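PDB 2GIA: mitochondrial RNA-binding protein 1 from Trypanosoma brucei, which binds guide RNA together with its partner MRP2 and probably acts as an RNA matchmaker in mitochondrial RNA editing. Local coordinates for residues V72-L77 / E140-E145. Residues are numbered along the deposited sequence; the frame is centred on the assembly and turned at random.
Sequences VDLAYL and ESALDE
Leu74 and Leu143 join helix 71-81 to the C-terminal part of helix 130-145 in a small, buried contact whose side chains are all apolar. The short segments run in roughly opposed directions but cross steeply, at 138° between them, with axes 9.6 Å apart. Leu74 makes the closest approach. With its CG anti to the backbone N (chi1 169°), it extends straight at the opposite helix, and its CD2 comes to rest on the backbone between Ala142 and Leu143, 3.6 Å from Leu143 CA. Both methyls also flank Ala142, whose CB lies 4.1 Å from Leu74 CD2 and 4.2 Å from Leu74 CD1; a side chain this small leaves the backbone accessible to the leucine. Leu143 answers in the same extended form (chi1 177°), passing beside Leu74 at a slant, with its CB 4.1 Å from Leu74 CG. Its methyls reach Ala75 more loosely, Leu143 CD2 lying 4.3 Å from Ala75 CA and CD1 facing the CB, so each leucine lies against an alanine of the other helix. Branched apolar chains suit such a seam because they fill the gap between backbones without bringing in polar atoms that need partners. Leu74 also touches Leu139 one turn earlier on helix 130-145 and Leu37 of strand 36-43, which ties this leucine to the first sheet. Both helices meet mitochondrial RNA-binding protein 2 as well: Ala75 packs on Met175 of one neighbouring subunit and Ala142 on Phe190 of another. Such small-and-large apolar packing joins two helices of the Whirly-like fold of MRP proteins, here where MRP1 and MRP2 assemble into a tetramer.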
loop_
_atom_site.group_PDB
_atom_site.type_symbol
_atom_site.label_atom_id
_atom_site.label_comp_id
_atom_site.label_asym_id
_atom_site.label_seq_id
_atom_site.Cartn_x
_atom_site.Cartn_y
_atom_site.Cartn_z
ATOM N N VAL B 72 -8.846 -9.946 13.534
ATOM C CA VAL B 72 -9.996 -9.160 13.123
ATOM C C VAL B 72 -10.065 -7.775 13.778
ATOM O O VAL B 72 -10.580 -6.811 13.187
ATOM C CB VAL B 72 -11.330 -9.991 13.323
ATOM C CG1 VAL B 72 -11.755 -10.005 14.779
ATOM C CG2 VAL B 72 -12.409 -9.436 12.410
ATOM N N ASP B 73 -9.476 -7.647 14.962
ATOM C CA ASP B 73 -9.456 -6.346 15.644
ATOM C C ASP B 73 -8.559 -5.419 14.851
ATOM O O ASP B 73 -8.824 -4.220 14.751
ATOM C CB ASP B 73 -8.881 -6.482 17.061
ATOM C CG ASP B 73 -9.757 -7.358 17.966
ATOM O OD1 ASP B 73 -10.983 -7.216 17.899
ATOM O OD2 ASP B 73 -9.202 -8.173 18.729
ATOM N N LEU B 74 -7.472 -5.959 14.309
ATOM C CA LEU B 74 -6.584 -5.090 13.496
ATOM C C LEU B 74 -7.397 -4.528 12.319
ATOM O O LEU B 74 -7.354 -3.327 11.993
ATOM C CB LEU B 74 -5.371 -5.893 13.011
ATOM C CG LEU B 74 -4.499 -5.224 11.939
ATOM C CD1 LEU B 74 -3.864 -3.866 12.439
ATOM C CD2 LEU B 74 -3.363 -6.215 11.587
ATOM N N ALA B 75 -8.166 -5.386 11.671
ATOM C CA ALA B 75 -8.991 -4.923 10.560
ATOM C C ALA B 75 -10.022 -3.881 11.040
ATOM O O ALA B 75 -10.273 -2.883 10.352
ATOM C CB ALA B 75 -9.698 -6.152 9.897
ATOM N N TYR B 76 -10.628 -4.106 12.215
ATOM C CA TYR B 76 -11.588 -3.140 12.743
ATOM C C TYR B 76 -10.925 -1.818 13.026
ATOM O O TYR B 76 -11.522 -0.781 12.768
ATOM C CB TYR B 76 -12.262 -3.656 14.046
ATOM C CG TYR B 76 -13.588 -4.338 13.763
ATOM C CD1 TYR B 76 -14.656 -3.602 13.284
ATOM C CD2 TYR B 76 -13.743 -5.706 13.920
ATOM C CE1 TYR B 76 -15.860 -4.206 12.960
ATOM C CE2 TYR B 76 -14.961 -6.332 13.587
ATOM C CZ TYR B 76 -16.005 -5.556 13.113
ATOM O OH TYR B 76 -17.212 -6.123 12.801
ATOM N N LEU B 77 -9.690 -1.835 13.543
ATOM C CA LEU B 77 -9.027 -0.566 13.833
ATOM C C LEU B 77 -8.780 0.194 12.534
ATOM O O LEU B 77 -8.900 1.417 12.491
ATOM C CB LEU B 77 -7.682 -0.798 14.561
ATOM C CG LEU B 77 -7.707 -1.510 15.927
ATOM C CD1 LEU B 77 -6.441 -1.148 16.728
ATOM C CD2 LEU B 77 -8.982 -1.205 16.717
ATOM N N GLU B 140 -2.242 0.305 8.800
ATOM C CA GLU B 140 -2.475 -0.102 7.399
ATOM C C GLU B 140 -1.336 -1.018 6.953
ATOM O O GLU B 140 -1.530 -2.012 6.246
ATOM C CB GLU B 140 -2.583 1.136 6.470
ATOM C CG GLU B 140 -3.771 2.000 6.870
ATOM C CD GLU B 140 -4.194 2.996 5.802
ATOM O OE1 GLU B 140 -5.027 3.893 6.106
ATOM O OE2 GLU B 140 -3.693 2.878 4.662
ATOM N N SER B 141 -0.138 -0.684 7.377
ATOM C CA SER B 141 1.005 -1.531 7.035
ATOM C C SER B 141 0.843 -2.913 7.657
ATOM O O SER B 141 1.063 -3.950 7.002
ATOM C CB SER B 141 2.331 -0.923 7.541
ATOM O OG SER B 141 2.727 0.206 6.770
ATOM N N ALA B 142 0.477 -2.942 8.931
ATOM C CA ALA B 142 0.374 -4.229 9.623
ATOM C C ALA B 142 -0.692 -5.102 9.008
ATOM O O ALA B 142 -0.486 -6.319 8.835
ATOM C CB ALA B 142 0.081 -4.009 11.143
ATOM N N LEU B 143 -1.835 -4.505 8.671
ATOM C CA LEU B 143 -2.892 -5.322 8.086
ATOM C C LEU B 143 -2.405 -5.848 6.710
ATOM O O LEU B 143 -2.570 -7.035 6.374
ATOM C CB LEU B 143 -4.182 -4.495 7.900
ATOM C CG LEU B 143 -5.350 -5.239 7.209
ATOM C CD1 LEU B 143 -5.775 -6.487 8.000
ATOM C CD2 LEU B 143 -6.533 -4.325 7.135
ATOM N N ASP B 144 -1.774 -4.989 5.913
ATOM C CA ASP B 144 -1.313 -5.486 4.600
ATOM C C ASP B 144 -0.264 -6.617 4.691
ATOM O O ASP B 144 -0.271 -7.570 3.893
ATOM C CB ASP B 144 -0.732 -4.329 3.776
ATOM C CG ASP B 144 -1.808 -3.436 3.192
ATOM O OD1 ASP B 144 -3.000 -3.739 3.411
ATOM O OD2 ASP B 144 -1.478 -2.435 2.510
ATOM N N GLU B 145 0.643 -6.525 5.661
ATOM C CA GLU B 145 1.700 -7.533 5.826
ATOM C C GLU B 145 1.239 -8.741 6.633
ATOM O O GLU B 145 1.966 -9.706 6.761
ATOM C CB GLU B 145 2.912 -6.920 6.567
ATOM C CG GLU B 145 3.652 -5.772 5.795
ATOM C CD GLU B 145 4.304 -6.181 4.486
ATOM O OE1 GLU B 145 4.701 -7.359 4.313
ATOM O OE2 GLU B 145 4.458 -5.281 3.616
#